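PDB 6FKG: Rv1989c (MbcT) from Mycobacterium tuberculosis, which degrades NAD(+) by phosphorolysis as the toxin of a type II toxin-antitoxin system and kills the cell unless neutralised by its antitoxin MbcA. Local coordinates for residues Arg43-Pro55 with Asp119-His133. Numbering follows the deposited sequence.
Sequences RFGGRWNPPLLFP and DIYGDDWSGCQAVGH
Trp125 lies with one face of its indole over the backbone of Gly46 and Arg47, the Arg47 CA standing 3.7 Å from the centroid of the five-membered ring in a CH-pi contact. Glycine suits position 46 because a CB there would run into Asn49 OD1. From there Arg47 runs on, CG anti to its own N (chi1 177°) and the chain bending at chi3, to bring its guanidinium, turned 69° from the indole plane, between Trp125 NE1 over one face and Ile120 O over the other. NH1 and NH2 both grip Gly122 O, each at 2.9 Å and in the guanidinium plane; NH1 also makes a weak bond to Asp119 O. Arginine suits this place because its several N-H groups can serve carbonyls at a helix end while NH2 pairs with the C-terminal carboxylate of Val115 of an MbcA chain. Trp125 NE1 donates to that same carboxylate, consistent with the antitoxin's blocking of the active site.

On the helix, Cys128 is small enough to lay both CB and SG on the six-membered ring of Trp48, SG 3.7 Å from its centroid; the broad, flat indole also meets Val131 CG1 at its edge. Gln129 is long enough to carry an amide donor to the type I turn Gly46-Asn49: NE2 donates to Gly46 O at 3.0 Å and weakly to Asn49 O. Gly132 allows close approach, its CA meeting Trp48 O at 3.4 Å, and Pro50 rests against His133 CB.

The loop after helix 39-44 thus runs along helix 126-137, Trp48 reaching past it to Val145 of strand 142-147 and Val154 of strand 150-156, while Phe54 stacks on Trp136 farther along that helix.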
ATOM      1  N   ARG B  43     -10.606  24.751 -11.456  1.00 30.98           N
ATOM      2  CA  ARG B  43      -9.923  24.248 -10.280  1.00 33.13           C
ATOM      3  C   ARG B  43     -10.848  23.379  -9.413  1.00 34.89           C
ATOM      4  O   ARG B  43     -10.426  22.329  -8.922  1.00 33.68           O
ATOM      5  CB  ARG B  43      -9.348  25.418  -9.472  1.00 40.13           C
ATOM      6  CG  ARG B  43      -7.948  25.817  -9.940  1.00 49.87           C
ATOM      7  CD  ARG B  43      -7.513  27.181  -9.429  1.00 58.69           C
ATOM      8  NE  ARG B  43      -7.571  27.284  -7.974  1.00 54.23           N
ATOM      9  CZ  ARG B  43      -6.587  26.949  -7.146  1.00 60.55           C
ATOM     10  NH1 ARG B  43      -5.440  26.475  -7.623  1.00 67.67           N
ATOM     11  NH2 ARG B  43      -6.750  27.102  -5.835  1.00 44.83           N
ATOM     12  N   PHE B  44     -12.095  23.813  -9.247  1.00 30.23           N
ATOM     13  CA  PHE B  44     -13.028  23.144  -8.324  1.00 31.04           C
ATOM     14  C   PHE B  44     -14.029  22.253  -9.030  1.00 30.19           C
ATOM     15  O   PHE B  44     -14.513  21.273  -8.452  1.00 31.44           O
ATOM     16  CB  PHE B  44     -13.802  24.170  -7.475  1.00 28.32           C
ATOM     17  CG  PHE B  44     -14.604  23.533  -6.364  1.00 31.43           C
ATOM     18  CD1 PHE B  44     -13.952  22.927  -5.297  1.00 31.34           C
ATOM     19  CD2 PHE B  44     -15.992  23.504  -6.410  1.00 36.38           C
ATOM     20  CE1 PHE B  44     -14.656  22.309  -4.287  1.00 32.31           C
ATOM     21  CE2 PHE B  44     -16.724  22.879  -5.382  1.00 31.24           C
ATOM     22  CZ  PHE B  44     -16.054  22.287  -4.331  1.00 26.97           C
ATOM     23  N   GLY B  45     -14.335  22.581 -10.281  1.00 28.01           N
ATOM     24  CA  GLY B  45     -15.507  22.024 -10.934  1.00 28.26           C
ATOM     25  C   GLY B  45     -16.679  22.968 -10.725  1.00 30.80           C
ATOM     26  O   GLY B  45     -16.636  23.823  -9.843  1.00 33.03           O
ATOM     27  N   GLY B  46     -17.719  22.814 -11.541  1.00 29.63           N
ATOM     28  CA  GLY B  46     -18.957  23.567 -11.398  1.00 33.05           C
ATOM     29  C   GLY B  46     -20.101  22.624 -11.716  1.00 29.75           C
ATOM     30  O   GLY B  46     -19.859  21.488 -12.122  1.00 29.91           O
ATOM     31  N   ARG B  47     -21.347  23.067 -11.529  1.00 30.91           N
ATOM     32  CA  ARG B  47     -22.464  22.165 -11.745  1.00 34.80           C
ATOM     33  C   ARG B  47     -22.390  21.539 -13.133  1.00 35.08           C
ATOM     34  O   ARG B  47     -22.662  20.346 -13.296  1.00 34.28           O
ATOM     35  CB  ARG B  47     -23.818  22.869 -11.565  1.00 34.27           C
ATOM     36  CG  ARG B  47     -24.993  21.920 -11.864  1.00 45.12           C
ATOM     37  CD  ARG B  47     -26.320  22.412 -11.298  1.00 49.18           C
ATOM     38  NE  ARG B  47     -26.309  22.567  -9.840  1.00 39.99           N
ATOM     39  CZ  ARG B  47     -26.676  21.638  -8.958  1.00 42.61           C
ATOM     40  NH1 ARG B  47     -27.102  20.438  -9.352  1.00 41.78           N
ATOM     41  NH2 ARG B  47     -26.621  21.914  -7.660  1.00 39.82           N
ATOM     42  N   TRP B  48     -21.978  22.336 -14.114  1.00 32.43           N
ATOM     43  CA  TRP B  48     -21.963  21.906 -15.508  1.00 31.94           C
ATOM     44  C   TRP B  48     -20.563  21.668 -16.099  1.00 33.63           C
ATOM     45  O   TRP B  48     -20.405  21.641 -17.306  1.00 33.67           O
ATOM     46  CB  TRP B  48     -22.704  22.945 -16.370  1.00 33.90           C
ATOM     47  CG  TRP B  48     -24.181  23.012 -16.073  1.00 32.34           C
ATOM     48  CD1 TRP B  48     -24.812  23.848 -15.192  1.00 33.78           C
ATOM     49  CD2 TRP B  48     -25.208  22.193 -16.657  1.00 32.51           C
ATOM     50  NE1 TRP B  48     -26.176  23.595 -15.194  1.00 34.23           N
ATOM     51  CE2 TRP B  48     -26.437  22.586 -16.085  1.00 33.19           C
ATOM     52  CE3 TRP B  48     -25.204  21.162 -17.605  1.00 34.54           C
ATOM     53  CZ2 TRP B  48     -27.655  21.995 -16.448  1.00 35.10           C
ATOM     54  CZ3 TRP B  48     -26.426  20.573 -17.964  1.00 31.35           C
ATOM     55  CH2 TRP B  48     -27.623  20.996 -17.386  1.00 34.71           C
ATOM     56  N   ASN B  49     -19.546  21.496 -15.263  1.00 31.09           N
ATOM     57  CA  ASN B  49     -18.232  21.112 -15.794  1.00 26.95           C
ATOM     58  C   ASN B  49     -17.424  20.330 -14.787  1.00 26.99           C
ATOM     59  O   ASN B  49     -17.360  20.693 -13.612  1.00 28.70           O
ATOM     60  CB  ASN B  49     -17.410  22.342 -16.244  1.00 28.56           C
ATOM     61  CG  ASN B  49     -16.936  23.187 -15.082  1.00 30.30           C
ATOM     62  OD1 ASN B  49     -17.708  23.969 -14.525  1.00 28.94           O
ATOM     63  ND2 ASN B  49     -15.670  23.024 -14.698  1.00 29.43           N
ATOM     64  N   PRO B  50     -16.781  19.253 -15.250  1.00 31.01           N
ATOM     65  CA  PRO B  50     -15.842  18.555 -14.375  1.00 29.65           C
ATOM     66  C   PRO B  50     -14.636  19.461 -14.160  1.00 27.64           C
ATOM     67  O   PRO B  50     -14.417  20.377 -14.960  1.00 32.87           O
ATOM     68  CB  PRO B  50     -15.468  17.312 -15.180  1.00 35.37           C
ATOM     69  CG  PRO B  50     -15.548  17.791 -16.605  1.00 36.80           C
ATOM     70  CD  PRO B  50     -16.719  18.756 -16.636  1.00 31.46           C
ATOM     71  N   PRO B  51     -13.872  19.217 -13.094  1.00 33.63           N
ATOM     72  CA  PRO B  51     -12.674  20.015 -12.836  1.00 34.11           C
ATOM     73  C   PRO B  51     -11.504  19.605 -13.726  1.00 40.16           C
ATOM     74  O   PRO B  51     -11.570  18.557 -14.365  1.00 35.48           O
ATOM     75  CB  PRO B  51     -12.375  19.725 -11.365  1.00 36.06           C
ATOM     76  CG  PRO B  51     -12.969  18.370 -11.112  1.00 38.58           C
ATOM     77  CD  PRO B  51     -14.163  18.264 -12.002  1.00 36.39           C
ATOM     78  N   LEU B  52     -10.490  20.465 -13.790  1.00 33.96           N
ATOM     79  CA  LEU B  52      -9.158  20.126 -14.302  1.00 34.98           C
ATOM     80  C   LEU B  52      -9.040  19.889 -15.805  1.00 35.90           C
ATOM     81  O   LEU B  52      -7.992  19.424 -16.262  1.00 49.84           O
ATOM     82  CB  LEU B  52      -8.621  18.877 -13.586  1.00 43.59           C
ATOM     83  CG  LEU B  52      -8.647  18.832 -12.056  1.00 53.43           C
ATOM     84  CD1 LEU B  52      -8.061  17.510 -11.560  1.00 59.90           C
ATOM     85  CD2 LEU B  52      -7.905  20.017 -11.462  1.00 50.45           C
ATOM     86  N   LEU B  53     -10.079  20.168 -16.580  1.00 32.13           N
ATOM     87  CA  LEU B  53      -9.958  19.951 -18.023  1.00 38.07           C
ATOM     88  C   LEU B  53     -10.044  21.235 -18.838  1.00 42.32           C
ATOM     89  O   LEU B  53      -9.352  21.391 -19.852  1.00 42.06           O
ATOM     90  CB  LEU B  53     -11.024  18.971 -18.504  1.00 40.57           C
ATOM     91  CG  LEU B  53     -10.719  17.507 -18.179  1.00 45.37           C
ATOM     92  CD1 LEU B  53     -11.830  16.611 -18.701  1.00 48.77           C
ATOM     93  CD2 LEU B  53      -9.364  17.107 -18.757  1.00 41.24           C
ATOM     94  N   PHE B  54     -10.904  22.152 -18.413  1.00 30.90           N
ATOM     95  CA  PHE B  54     -11.091  23.377 -19.179  1.00 29.85           C
ATOM     96  C   PHE B  54     -11.644  24.465 -18.293  1.00 30.28           C
ATOM     97  O   PHE B  54     -12.381  24.177 -17.356  1.00 32.90           O
ATOM     98  CB  PHE B  54     -12.028  23.150 -20.391  1.00 31.80           C
ATOM     99  CG  PHE B  54     -13.370  22.488 -20.049  1.00 29.54           C
ATOM    100  CD1 PHE B  54     -14.478  23.251 -19.716  1.00 36.76           C
ATOM    101  CD2 PHE B  54     -13.515  21.106 -20.112  1.00 30.24           C
ATOM    102  CE1 PHE B  54     -15.717  22.640 -19.423  1.00 36.18           C
ATOM    103  CE2 PHE B  54     -14.727  20.490 -19.833  1.00 32.59           C
ATOM    104  CZ  PHE B  54     -15.835  21.251 -19.486  1.00 32.22           C
ATOM    105  N   PRO B  55     -11.294  25.727 -18.596  1.00 32.58           N
ATOM    106  CA  PRO B  55     -11.925  26.864 -17.930  1.00 29.55           C
ATOM    107  C   PRO B  55     -13.391  26.937 -18.309  1.00 31.70           C
ATOM    108  O   PRO B  55     -13.786  26.528 -19.409  1.00 33.11           O
ATOM    109  CB  PRO B  55     -11.157  28.086 -18.466  1.00 39.72           C
ATOM    110  CG  PRO B  55      -9.961  27.548 -19.180  1.00 40.83           C
ATOM    111  CD  PRO B  55     -10.281  26.141 -19.584  1.00 39.19           C
ATOM    112  N   ASP B 119     -31.143  16.623 -11.321  1.00 44.13           N
ATOM    113  CA  ASP B 119     -29.770  16.821 -11.742  1.00 41.22           C
ATOM    114  C   ASP B 119     -29.394  18.283 -11.658  1.00 42.16           C
ATOM    115  O   ASP B 119     -28.267  18.626 -11.324  1.00 37.40           O
ATOM    116  CB  ASP B 119     -29.562  16.311 -13.165  1.00 36.90           C
ATOM    117  CG  ASP B 119     -29.796  14.828 -13.278  1.00 46.05           C
ATOM    118  OD1 ASP B 119     -29.018  14.067 -12.667  1.00 42.70           O
ATOM    119  OD2 ASP B 119     -30.767  14.425 -13.957  1.00 44.40           O
ATOM    120  N   ILE B 120     -30.358  19.149 -11.940  1.00 50.11           N
ATOM    121  CA  ILE B 120     -30.074  20.570 -12.085  1.00 52.67           C
ATOM    122  C   ILE B 120     -30.025  21.323 -10.753  1.00 48.97           C
ATOM    123  O   ILE B 120     -29.260  22.279 -10.611  1.00 44.10           O
ATOM    124  CB  ILE B 120     -31.102  21.207 -13.015  1.00 54.59           C
ATOM    125  CG1 ILE B 120     -31.017  20.530 -14.382  1.00 48.79           C
ATOM    126  CG2 ILE B 120     -30.880  22.715 -13.141  1.00 53.91           C
ATOM    127  CD1 ILE B 120     -32.167  20.855 -15.268  1.00 55.64           C
ATOM    128  N   TYR B 121     -30.804  20.880  -9.769  1.00 45.21           N
ATOM    129  CA  TYR B 121     -30.885  21.614  -8.508  1.00 50.79           C
ATOM    130  C   TYR B 121     -30.432  20.791  -7.305  1.00 56.87           C
ATOM    131  O   TYR B 121     -30.131  21.345  -6.249  1.00 67.22           O
ATOM    132  CB  TYR B 121     -32.308  22.123  -8.299  1.00 63.22           C
ATOM    133  CG  TYR B 121     -32.794  22.958  -9.459  1.00 65.73           C
ATOM    134  CD1 TYR B 121     -32.317  24.249  -9.652  1.00 68.84           C
ATOM    135  CD2 TYR B 121     -33.704  22.447 -10.378  1.00 61.12           C
ATOM    136  CE1 TYR B 121     -32.749  25.017 -10.715  1.00 70.13           C
ATOM    137  CE2 TYR B 121     -34.141  23.206 -11.447  1.00 65.26           C
ATOM    138  CZ  TYR B 121     -33.660  24.492 -11.608  1.00 68.77           C
ATOM    139  OH  TYR B 121     -34.079  25.261 -12.664  1.00 66.72           O
ATOM    140  N   GLY B 122     -30.366  19.476  -7.472  1.00 49.65           N
ATOM    141  CA  GLY B 122     -29.948  18.588  -6.399  1.00 51.74           C
ATOM    142  C   GLY B 122     -28.470  18.694  -6.073  1.00 53.07           C
ATOM    143  O   GLY B 122     -27.707  19.361  -6.780  1.00 52.11           O
ATOM    144  N   ASP B 123     -28.055  18.018  -5.007  1.00 54.02           N
ATOM    145  CA  ASP B 123     -26.675  18.101  -4.545  1.00 58.92           C
ATOM    146  C   ASP B 123     -25.673  17.427  -5.494  1.00 60.07           C
ATOM    147  O   ASP B 123     -24.488  17.751  -5.459  1.00 60.99           O
ATOM    148  CB  ASP B 123     -26.540  17.485  -3.146  1.00 64.68           C
ATOM    149  CG  ASP B 123     -27.194  18.328  -2.062  1.00 68.02           C
ATOM    150  OD1 ASP B 123     -27.820  19.364  -2.384  1.00 66.95           O
ATOM    151  OD2 ASP B 123     -27.077  17.949  -0.873  1.00 67.91           O
ATOM    152  N   ASP B 124     -26.141  16.494  -6.326  1.00 52.72           N
ATOM    153  CA  ASP B 124     -25.256  15.730  -7.211  1.00 50.69           C
ATOM    154  C   ASP B 124     -25.058  16.393  -8.577  1.00 44.14           C
ATOM    155  O   ASP B 124     -26.003  16.543  -9.349  1.00 41.65           O
ATOM    156  CB  ASP B 124     -25.795  14.313  -7.420  1.00 50.29           C
ATOM    157  CG  ASP B 124     -24.902  13.482  -8.326  1.00 63.91           C
ATOM    158  OD1 ASP B 124     -23.670  13.696  -8.297  1.00 60.89           O
ATOM    159  OD2 ASP B 124     -25.425  12.624  -9.074  1.00 67.99           O
ATOM    160  N   TRP B 125     -23.816  16.755  -8.879  1.00 41.87           N
ATOM    161  CA  TRP B 125     -23.485  17.419 -10.134  1.00 35.60           C
ATOM    162  C   TRP B 125     -23.135  16.452 -11.277  1.00 36.59           C
ATOM    163  O   TRP B 125     -22.895  16.904 -12.400  1.00 35.09           O
ATOM    164  CB  TRP B 125     -22.291  18.362  -9.927  1.00 46.06           C
ATOM    165  CG  TRP B 125     -22.524  19.603  -9.082  1.00 40.88           C
ATOM    166  CD1 TRP B 125     -23.713  20.053  -8.562  1.00 47.45           C
ATOM    167  CD2 TRP B 125     -21.521  20.541  -8.661  1.00 45.58           C
ATOM    168  NE1 TRP B 125     -23.505  21.220  -7.852  1.00 42.82           N
ATOM    169  CE2 TRP B 125     -22.170  21.540  -7.901  1.00 49.91           C
ATOM    170  CE3 TRP B 125     -20.136  20.640  -8.864  1.00 45.93           C
ATOM    171  CZ2 TRP B 125     -21.479  22.610  -7.335  1.00 40.68           C
ATOM    172  CZ3 TRP B 125     -19.453  21.705  -8.306  1.00 39.07           C
ATOM    173  CH2 TRP B 125     -20.126  22.678  -7.549  1.00 44.43           C
ATOM    174  N   SER B 126     -23.060  15.144 -11.004  1.00 36.71           N
ATOM    175  CA  SER B 126     -22.404  14.226 -11.952  1.00 42.25           C
ATOM    176  C   SER B 126     -23.019  14.231 -13.352  1.00 38.14           C
ATOM    177  O   SER B 126     -22.303  14.286 -14.356  1.00 32.83           O
ATOM    178  CB  SER B 126     -22.397  12.789 -11.415  1.00 45.30           C
ATOM    179  OG  SER B 126     -23.690  12.206 -11.426  1.00 55.71           O
ATOM    180  N   GLY B 127     -24.344  14.173 -13.431  1.00 32.76           N
ATOM    181  CA  GLY B 127     -25.001  14.144 -14.726  1.00 32.23           C
ATOM    182  C   GLY B 127     -24.775  15.397 -15.540  1.00 35.81           C
ATOM    183  O   GLY B 127     -24.398  15.324 -16.718  1.00 32.24           O
ATOM    184  N   CYS B 128     -25.008  16.558 -14.928  1.00 33.47           N
ATOM    185  CA  CYS B 128     -24.731  17.832 -15.601  1.00 33.66           C
ATOM    186  C   CYS B 128     -23.263  17.944 -16.009  1.00 28.81           C
ATOM    187  O   CYS B 128     -22.951  18.450 -17.089  1.00 30.68           O
ATOM    188  CB  CYS B 128     -25.098  19.019 -14.712  1.00 28.51           C
ATOM    189  SG  CYS B 128     -26.881  19.115 -14.323  1.00 33.39           S
ATOM    190  N   GLN B 129     -22.353  17.504 -15.141  1.00 30.04           N
ATOM    191  CA  GLN B 129     -20.930  17.619 -15.486  1.00 31.44           C
ATOM    192  C   GLN B 129     -20.562  16.753 -16.683  1.00 31.23           C
ATOM    193  O   GLN B 129     -19.775  17.160 -17.533  1.00 31.29           O
ATOM    194  CB  GLN B 129     -20.055  17.252 -14.289  1.00 31.74           C
ATOM    195  CG  GLN B 129     -20.066  18.311 -13.192  1.00 32.07           C
ATOM    196  CD  GLN B 129     -19.222  17.916 -11.998  1.00 36.37           C
ATOM    197  OE1 GLN B 129     -19.227  16.759 -11.579  1.00 35.90           O
ATOM    198  NE2 GLN B 129     -18.478  18.872 -11.454  1.00 33.68           N
ATOM    199  N   ALA B 130     -21.132  15.555 -16.757  1.00 32.51           N
ATOM    200  CA  ALA B 130     -20.866  14.681 -17.891  1.00 32.46           C
ATOM    201  C   ALA B 130     -21.378  15.318 -19.174  1.00 33.17           C
ATOM    202  O   ALA B 130     -20.733  15.234 -20.222  1.00 32.67           O
ATOM    203  CB  ALA B 130     -21.504  13.322 -17.685  1.00 33.81           C
ATOM    204  N   VAL B 131     -22.535  15.970 -19.086  1.00 29.62           N
ATOM    205  CA  VAL B 131     -23.110  16.627 -20.253  1.00 31.65           C
ATOM    206  C   VAL B 131     -22.254  17.830 -20.685  1.00 33.27           C
ATOM    207  O   VAL B 131     -21.964  17.995 -21.880  1.00 32.82           O
ATOM    208  CB  VAL B 131     -24.579  17.063 -19.979  1.00 32.74           C
ATOM    209  CG1 VAL B 131     -25.100  17.941 -21.099  1.00 37.83           C
ATOM    210  CG2 VAL B 131     -25.471  15.831 -19.814  1.00 31.90           C
ATOM    211  N   GLY B 132     -21.840  18.661 -19.731  1.00 28.82           N
ATOM    212  CA  GLY B 132     -20.961  19.786 -20.049  1.00 29.94           C
ATOM    213  C   GLY B 132     -19.632  19.301 -20.607  1.00 31.99           C
ATOM    214  O   GLY B 132     -19.095  19.872 -21.558  1.00 30.55           O
ATOM    215  N   HIS B 133     -19.097  18.233 -20.025  1.00 30.35           N
ATOM    216  CA  HIS B 133     -17.857  17.644 -20.520  1.00 29.86           C
ATOM    217  C   HIS B 133     -17.998  17.253 -21.991  1.00 35.71           C
ATOM    218  O   HIS B 133     -17.141  17.561 -22.814  1.00 31.16           O
ATOM    219  CB  HIS B 133     -17.487  16.428 -19.688  1.00 32.00           C
ATOM    220  CG  HIS B 133     -16.167  15.816 -20.046  1.00 35.33           C
ATOM    221  ND1 HIS B 133     -15.786  14.568 -19.598  1.00 46.58           N
ATOM    222  CD2 HIS B 133     -15.128  16.284 -20.777  1.00 36.48           C
ATOM    223  CE1 HIS B 133     -14.576  14.287 -20.051  1.00 46.25           C
ATOM    224  NE2 HIS B 133     -14.158  15.312 -20.776  1.00 36.86           N
TER